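Local coordinates for endoglucanase A (Clostridium cellulolyticum, PDB 1EDG), which hydrolyses internal beta-1,4-glucosidic bonds of cellulose through its family 5 glycoside hydrolase catalytic domain, at residues A[285-297]-A[322-335]. Residues are numbered along the deposited sequence; the frame is centred on the assembly and turned at random.
Sequences VTWFMDNIYNKYT and YMSYYVAQAKARGI
Met289 sets its methyl squarely over one face of the Tyr326 ring, CE lying 3.7 Å from the ring centroid, a CH-pi contact. With CG anti to the carbonyl carbon (chi1 -65°) and the chain extended beyond it, the Met289 thioether reaches the other helix, its SD 3.6 Å from Ala330 N. Phe288 adds its rim: CZ comes within 3.5 Å of Tyr326 OH, which hydrogen-bonds to Ala255 O. Val285 fits among Tyr322, Tyr325 and Tyr326.

Further along, Arg333, in the Schellman turn that closes the second helix, reaches across. NE and NH2 grip the single oxygen Asp290 OD1 side-on, in the guanidinium plane but from one face of the carboxylate; Arg333 NH2 lies 2.9 Å from Asp290 OD1. NH1 turns back to both Gln329 O and Gln329 OE1, the latter bond straighter at 164°, so edge partners on both segments, Asp290 and Gln329, fix the rotation of the guanidinium while Arg333 CD rests against Met289 CB. Gly334 is the C-prime residue of that turn, and Arg333 O accepts a 2.8 Å bond from Thr297 OG1.

Such contacts illustrate how adjacent outer helices of a TIM barrel pack: the axes of segments 285-297 and 322-332 come within 10.2 Å and cross at -17°. Helices 279-297 and 316-332 flank strand 303-308, which Tyr326 and Ile335 touch at Ile305, and Ala330 meets Cys337 of strand 336-339.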
loop_
_atom_site.group_PDB
_atom_site.type_symbol
_atom_site.label_atom_id
_atom_site.label_comp_id
_atom_site.label_asym_id
_atom_site.label_seq_id
_atom_site.Cartn_x
_atom_site.Cartn_y
_atom_site.Cartn_z
ATOM N N VAL A 285 -13.280 2.560 -13.090
ATOM C CA VAL A 285 -11.940 2.028 -12.854
ATOM C C VAL A 285 -10.851 2.877 -13.518
ATOM O O VAL A 285 -9.828 3.171 -12.908
ATOM C CB VAL A 285 -11.824 0.560 -13.372
ATOM C CG1 VAL A 285 -10.376 0.080 -13.324
ATOM C CG2 VAL A 285 -12.704 -0.366 -12.544
ATOM N N THR A 286 -11.081 3.294 -14.758
ATOM C CA THR A 286 -10.083 4.064 -15.497
ATOM C C THR A 286 -9.951 5.571 -15.230
ATOM O O THR A 286 -8.877 6.134 -15.455
ATOM C CB THR A 286 -10.241 3.843 -17.021
ATOM O OG1 THR A 286 -11.547 4.262 -17.436
ATOM C CG2 THR A 286 -10.039 2.368 -17.372
ATOM N N TRP A 287 -10.999 6.222 -14.729
ATOM C CA TRP A 287 -10.928 7.668 -14.502
ATOM C C TRP A 287 -9.706 8.107 -13.702
ATOM O O TRP A 287 -8.935 8.960 -14.154
ATOM C CB TRP A 287 -12.217 8.211 -13.861
ATOM C CG TRP A 287 -12.320 7.992 -12.375
ATOM C CD1 TRP A 287 -12.847 6.902 -11.743
ATOM C CD2 TRP A 287 -11.830 8.862 -11.338
ATOM N NE1 TRP A 287 -12.704 7.029 -10.381
ATOM C CE2 TRP A 287 -12.084 8.222 -10.103
ATOM C CE3 TRP A 287 -11.193 10.113 -11.335
ATOM C CZ2 TRP A 287 -11.722 8.791 -8.870
ATOM C CZ3 TRP A 287 -10.831 10.679 -10.109
ATOM C CH2 TRP A 287 -11.098 10.015 -8.895
ATOM N N PHE A 288 -9.481 7.486 -12.547
ATOM C CA PHE A 288 -8.345 7.877 -11.723
ATOM C C PHE A 288 -7.015 7.441 -12.323
ATOM O O PHE A 288 -5.991 8.106 -12.124
ATOM C CB PHE A 288 -8.505 7.397 -10.269
ATOM C CG PHE A 288 -8.243 5.930 -10.065
ATOM C CD1 PHE A 288 -9.261 4.997 -10.226
ATOM C CD2 PHE A 288 -6.972 5.483 -9.712
ATOM C CE1 PHE A 288 -9.015 3.638 -10.042
ATOM C CE2 PHE A 288 -6.719 4.131 -9.528
ATOM C CZ PHE A 288 -7.745 3.207 -9.694
ATOM N N MET A 289 -7.029 6.344 -13.078
ATOM C CA MET A 289 -5.813 5.856 -13.715
ATOM C C MET A 289 -5.355 6.829 -14.795
ATOM O O MET A 289 -4.156 7.039 -14.970
ATOM C CB MET A 289 -6.023 4.462 -14.301
ATOM C CG MET A 289 -6.302 3.426 -13.242
ATOM S SD MET A 289 -6.190 1.763 -13.870
ATOM C CE MET A 289 -6.651 0.793 -12.376
ATOM N N ASP A 290 -6.307 7.421 -15.512
ATOM C CA ASP A 290 -5.978 8.392 -16.553
ATOM C C ASP A 290 -5.381 9.641 -15.912
ATOM O O ASP A 290 -4.422 10.214 -16.430
ATOM C CB ASP A 290 -7.208 8.746 -17.390
ATOM C CG ASP A 290 -7.555 7.670 -18.407
ATOM O OD1 ASP A 290 -6.649 6.927 -18.837
ATOM O OD2 ASP A 290 -8.739 7.570 -18.780
ATOM N N ASN A 291 -5.930 10.047 -14.770
ATOM C CA ASN A 291 -5.406 11.209 -14.048
ATOM C C ASN A 291 -3.958 10.940 -13.652
ATOM O O ASN A 291 -3.085 11.797 -13.814
ATOM C CB ASN A 291 -6.230 11.484 -12.784
ATOM C CG ASN A 291 -7.591 12.061 -13.091
ATOM O OD1 ASN A 291 -7.874 12.426 -14.236
ATOM N ND2 ASN A 291 -8.444 12.142 -12.079
ATOM N N ILE A 292 -3.712 9.738 -13.142
ATOM C CA ILE A 292 -2.377 9.337 -12.726
ATOM C C ILE A 292 -1.416 9.280 -13.914
ATOM O O ILE A 292 -0.268 9.741 -13.819
ATOM C CB ILE A 292 -2.414 7.972 -11.995
ATOM C CG1 ILE A 292 -3.131 8.126 -10.649
ATOM C CG2 ILE A 292 -1.001 7.434 -11.791
ATOM C CD1 ILE A 292 -3.411 6.812 -9.954
ATOM N N TYR A 293 -1.886 8.736 -15.032
ATOM C CA TYR A 293 -1.060 8.639 -16.232
ATOM C C TYR A 293 -0.648 10.023 -16.730
ATOM O O TYR A 293 0.532 10.289 -16.961
ATOM C CB TYR A 293 -1.814 7.910 -17.348
ATOM C CG TYR A 293 -1.046 7.845 -18.649
ATOM C CD1 TYR A 293 0.086 7.041 -18.762
ATOM C CD2 TYR A 293 -1.438 8.595 -19.760
ATOM C CE1 TYR A 293 0.816 6.979 -19.946
ATOM C CE2 TYR A 293 -0.715 8.542 -20.952
ATOM C CZ TYR A 293 0.412 7.731 -21.035
ATOM O OH TYR A 293 1.159 7.676 -22.192
ATOM N N ASN A 294 -1.628 10.903 -16.880
ATOM C CA ASN A 294 -1.383 12.252 -17.367
ATOM C C ASN A 294 -0.485 13.086 -16.473
ATOM O O ASN A 294 0.402 13.790 -16.956
ATOM C CB ASN A 294 -2.707 12.979 -17.596
ATOM C CG ASN A 294 -3.535 12.344 -18.700
ATOM O OD1 ASN A 294 -2.991 11.787 -19.658
ATOM N ND2 ASN A 294 -4.853 12.421 -18.571
ATOM N N LYS A 295 -0.686 12.969 -15.168
ATOM C CA LYS A 295 0.088 13.743 -14.216
ATOM C C LYS A 295 1.460 13.171 -13.881
ATOM O O LYS A 295 2.417 13.923 -13.675
ATOM C CB LYS A 295 -0.734 13.933 -12.935
ATOM C CG LYS A 295 -0.092 14.814 -11.878
ATOM C CD LYS A 295 0.144 16.219 -12.398
ATOM C CE LYS A 295 0.748 17.123 -11.325
ATOM N NZ LYS A 295 -0.206 17.387 -10.201
ATOM N N TYR A 296 1.582 11.849 -13.872
ATOM C CA TYR A 296 2.842 11.238 -13.478
ATOM C C TYR A 296 3.524 10.230 -14.388
ATOM O O TYR A 296 4.623 10.491 -14.886
ATOM C CB TYR A 296 2.708 10.604 -12.085
ATOM C CG TYR A 296 2.421 11.585 -10.967
ATOM C CD1 TYR A 296 3.370 12.537 -10.596
ATOM C CD2 TYR A 296 1.200 11.569 -10.287
ATOM C CE1 TYR A 296 3.116 13.451 -9.582
ATOM C CE2 TYR A 296 0.934 12.485 -9.259
ATOM C CZ TYR A 296 1.902 13.422 -8.918
ATOM O OH TYR A 296 1.682 14.341 -7.922
ATOM N N THR A 297 2.909 9.064 -14.581
ATOM C CA THR A 297 3.561 8.015 -15.364
ATOM C C THR A 297 3.917 8.342 -16.814
ATOM O O THR A 297 4.974 7.928 -17.291
ATOM C CB THR A 297 2.846 6.647 -15.230
ATOM O OG1 THR A 297 1.508 6.743 -15.723
ATOM C CG2 THR A 297 2.803 6.219 -13.765
ATOM N N TYR A 322 -13.359 -8.093 -12.761
ATOM C CA TYR A 322 -12.980 -6.790 -12.216
ATOM C C TYR A 322 -11.480 -6.699 -11.926
ATOM O O TYR A 322 -10.816 -5.763 -12.381
ATOM C CB TYR A 322 -13.799 -6.474 -10.952
ATOM C CG TYR A 322 -13.303 -5.279 -10.151
ATOM C CD1 TYR A 322 -13.622 -3.970 -10.529
ATOM C CD2 TYR A 322 -12.517 -5.462 -9.011
ATOM C CE1 TYR A 322 -13.166 -2.873 -9.782
ATOM C CE2 TYR A 322 -12.060 -4.382 -8.263
ATOM C CZ TYR A 322 -12.384 -3.095 -8.648
ATOM O OH TYR A 322 -11.923 -2.042 -7.890
ATOM N N MET A 323 -10.928 -7.661 -11.191
ATOM C CA MET A 323 -9.500 -7.610 -10.873
ATOM C C MET A 323 -8.604 -7.718 -12.109
ATOM O O MET A 323 -7.565 -7.051 -12.189
ATOM C CB MET A 323 -9.112 -8.660 -9.825
ATOM C CG MET A 323 -9.656 -8.379 -8.414
ATOM S SD MET A 323 -9.329 -6.676 -7.808
ATOM C CE MET A 323 -7.530 -6.638 -7.760
ATOM N N SER A 324 -9.006 -8.549 -13.072
ATOM C CA SER A 324 -8.235 -8.715 -14.316
ATOM C C SER A 324 -8.170 -7.401 -15.097
ATOM O O SER A 324 -7.093 -6.980 -15.538
ATOM C CB SER A 324 -8.845 -9.817 -15.205
ATOM O OG SER A 324 -8.678 -11.097 -14.619
ATOM N N TYR A 325 -9.328 -6.765 -15.250
ATOM C CA TYR A 325 -9.449 -5.493 -15.960
ATOM C C TYR A 325 -8.663 -4.388 -15.234
ATOM O O TYR A 325 -7.947 -3.602 -15.862
ATOM C CB TYR A 325 -10.928 -5.117 -16.060
ATOM C CG TYR A 325 -11.216 -3.839 -16.822
ATOM C CD1 TYR A 325 -11.356 -3.847 -18.209
ATOM C CD2 TYR A 325 -11.400 -2.631 -16.147
ATOM C CE1 TYR A 325 -11.677 -2.687 -18.905
ATOM C CE2 TYR A 325 -11.723 -1.462 -16.833
ATOM C CZ TYR A 325 -11.861 -1.497 -18.211
ATOM O OH TYR A 325 -12.194 -0.343 -18.880
ATOM N N TYR A 326 -8.804 -4.341 -13.911
ATOM C CA TYR A 326 -8.119 -3.361 -13.073
ATOM C C TYR A 326 -6.598 -3.445 -13.281
ATOM O O TYR A 326 -5.940 -2.442 -13.578
ATOM C CB TYR A 326 -8.484 -3.610 -11.593
ATOM C CG TYR A 326 -8.049 -2.534 -10.614
ATOM C CD1 TYR A 326 -6.706 -2.384 -10.258
ATOM C CD2 TYR A 326 -8.989 -1.680 -10.025
ATOM C CE1 TYR A 326 -6.305 -1.413 -9.339
ATOM C CE2 TYR A 326 -8.597 -0.704 -9.099
ATOM C CZ TYR A 326 -7.253 -0.579 -8.761
ATOM O OH TYR A 326 -6.855 0.359 -7.838
ATOM N N VAL A 327 -6.043 -4.645 -13.151
ATOM C CA VAL A 327 -4.602 -4.836 -13.312
ATOM C C VAL A 327 -4.125 -4.538 -14.742
ATOM O O VAL A 327 -3.094 -3.895 -14.928
ATOM C CB VAL A 327 -4.167 -6.266 -12.884
ATOM C CG1 VAL A 327 -2.688 -6.479 -13.177
ATOM C CG2 VAL A 327 -4.442 -6.468 -11.384
ATOM N N ALA A 328 -4.884 -4.990 -15.739
ATOM C CA ALA A 328 -4.533 -4.753 -17.140
ATOM C C ALA A 328 -4.501 -3.257 -17.461
ATOM O O ALA A 328 -3.574 -2.778 -18.115
ATOM C CB ALA A 328 -5.512 -5.469 -18.062
ATOM N N GLN A 329 -5.507 -2.519 -16.999
ATOM C CA GLN A 329 -5.577 -1.079 -17.241
ATOM C C GLN A 329 -4.430 -0.341 -16.543
ATOM O O GLN A 329 -3.878 0.618 -17.082
ATOM C CB GLN A 329 -6.931 -0.522 -16.792
ATOM C CG GLN A 329 -8.120 -1.001 -17.630
ATOM C CD GLN A 329 -8.108 -0.472 -19.062
ATOM O OE1 GLN A 329 -7.385 0.469 -19.393
ATOM N NE2 GLN A 329 -8.915 -1.079 -19.918
ATOM N N ALA A 330 -4.061 -0.799 -15.352
ATOM C CA ALA A 330 -2.956 -0.174 -14.622
ATOM C C ALA A 330 -1.630 -0.445 -15.349
ATOM O O ALA A 330 -0.811 0.463 -15.533
ATOM C CB ALA A 330 -2.895 -0.694 -13.175
ATOM N N LYS A 331 -1.433 -1.688 -15.789
ATOM C CA LYS A 331 -0.210 -2.080 -16.488
ATOM C C LYS A 331 -0.008 -1.255 -17.764
ATOM O O LYS A 331 1.115 -0.833 -18.071
ATOM C CB LYS A 331 -0.245 -3.586 -16.793
ATOM C CG LYS A 331 1.030 -4.170 -17.384
ATOM C CD LYS A 331 0.986 -4.130 -18.894
ATOM C CE LYS A 331 2.199 -4.777 -19.523
ATOM N NZ LYS A 331 2.172 -4.556 -21.002
ATOM N N ALA A 332 -1.096 -1.008 -18.486
ATOM C CA ALA A 332 -1.044 -0.226 -19.725
ATOM C C ALA A 332 -0.547 1.198 -19.472
ATOM O O ALA A 332 -0.068 1.863 -20.388
ATOM C CB ALA A 332 -2.425 -0.192 -20.390
ATOM N N ARG A 333 -0.669 1.664 -18.230
ATOM C CA ARG A 333 -0.231 3.009 -17.861
ATOM C C ARG A 333 1.025 2.993 -16.979
ATOM O O ARG A 333 1.366 4.002 -16.350
ATOM C CB ARG A 333 -1.375 3.758 -17.168
ATOM C CG ARG A 333 -2.593 3.996 -18.064
ATOM C CD ARG A 333 -3.823 4.276 -17.218
ATOM N NE ARG A 333 -5.028 4.566 -17.995
ATOM C CZ ARG A 333 -5.786 3.651 -18.595
ATOM N NH1 ARG A 333 -5.468 2.363 -18.521
ATOM N NH2 ARG A 333 -6.873 4.022 -19.265
ATOM N N GLY A 334 1.704 1.846 -16.949
ATOM C CA GLY A 334 2.934 1.684 -16.186
ATOM C C GLY A 334 2.795 1.684 -14.672
ATOM O O GLY A 334 3.791 1.857 -13.966
ATOM N N ILE A 335 1.591 1.417 -14.174
ATOM C CA ILE A 335 1.319 1.427 -12.735
ATOM C C ILE A 335 1.293 0.032 -12.095
ATOM O O ILE A 335 0.643 -0.882 -12.614
ATOM C CB ILE A 335 -0.050 2.095 -12.460
ATOM C CG1 ILE A 335 -0.128 3.482 -13.117
ATOM C CG2 ILE A 335 -0.309 2.187 -10.962
ATOM C CD1 ILE A 335 -1.544 4.039 -13.213
#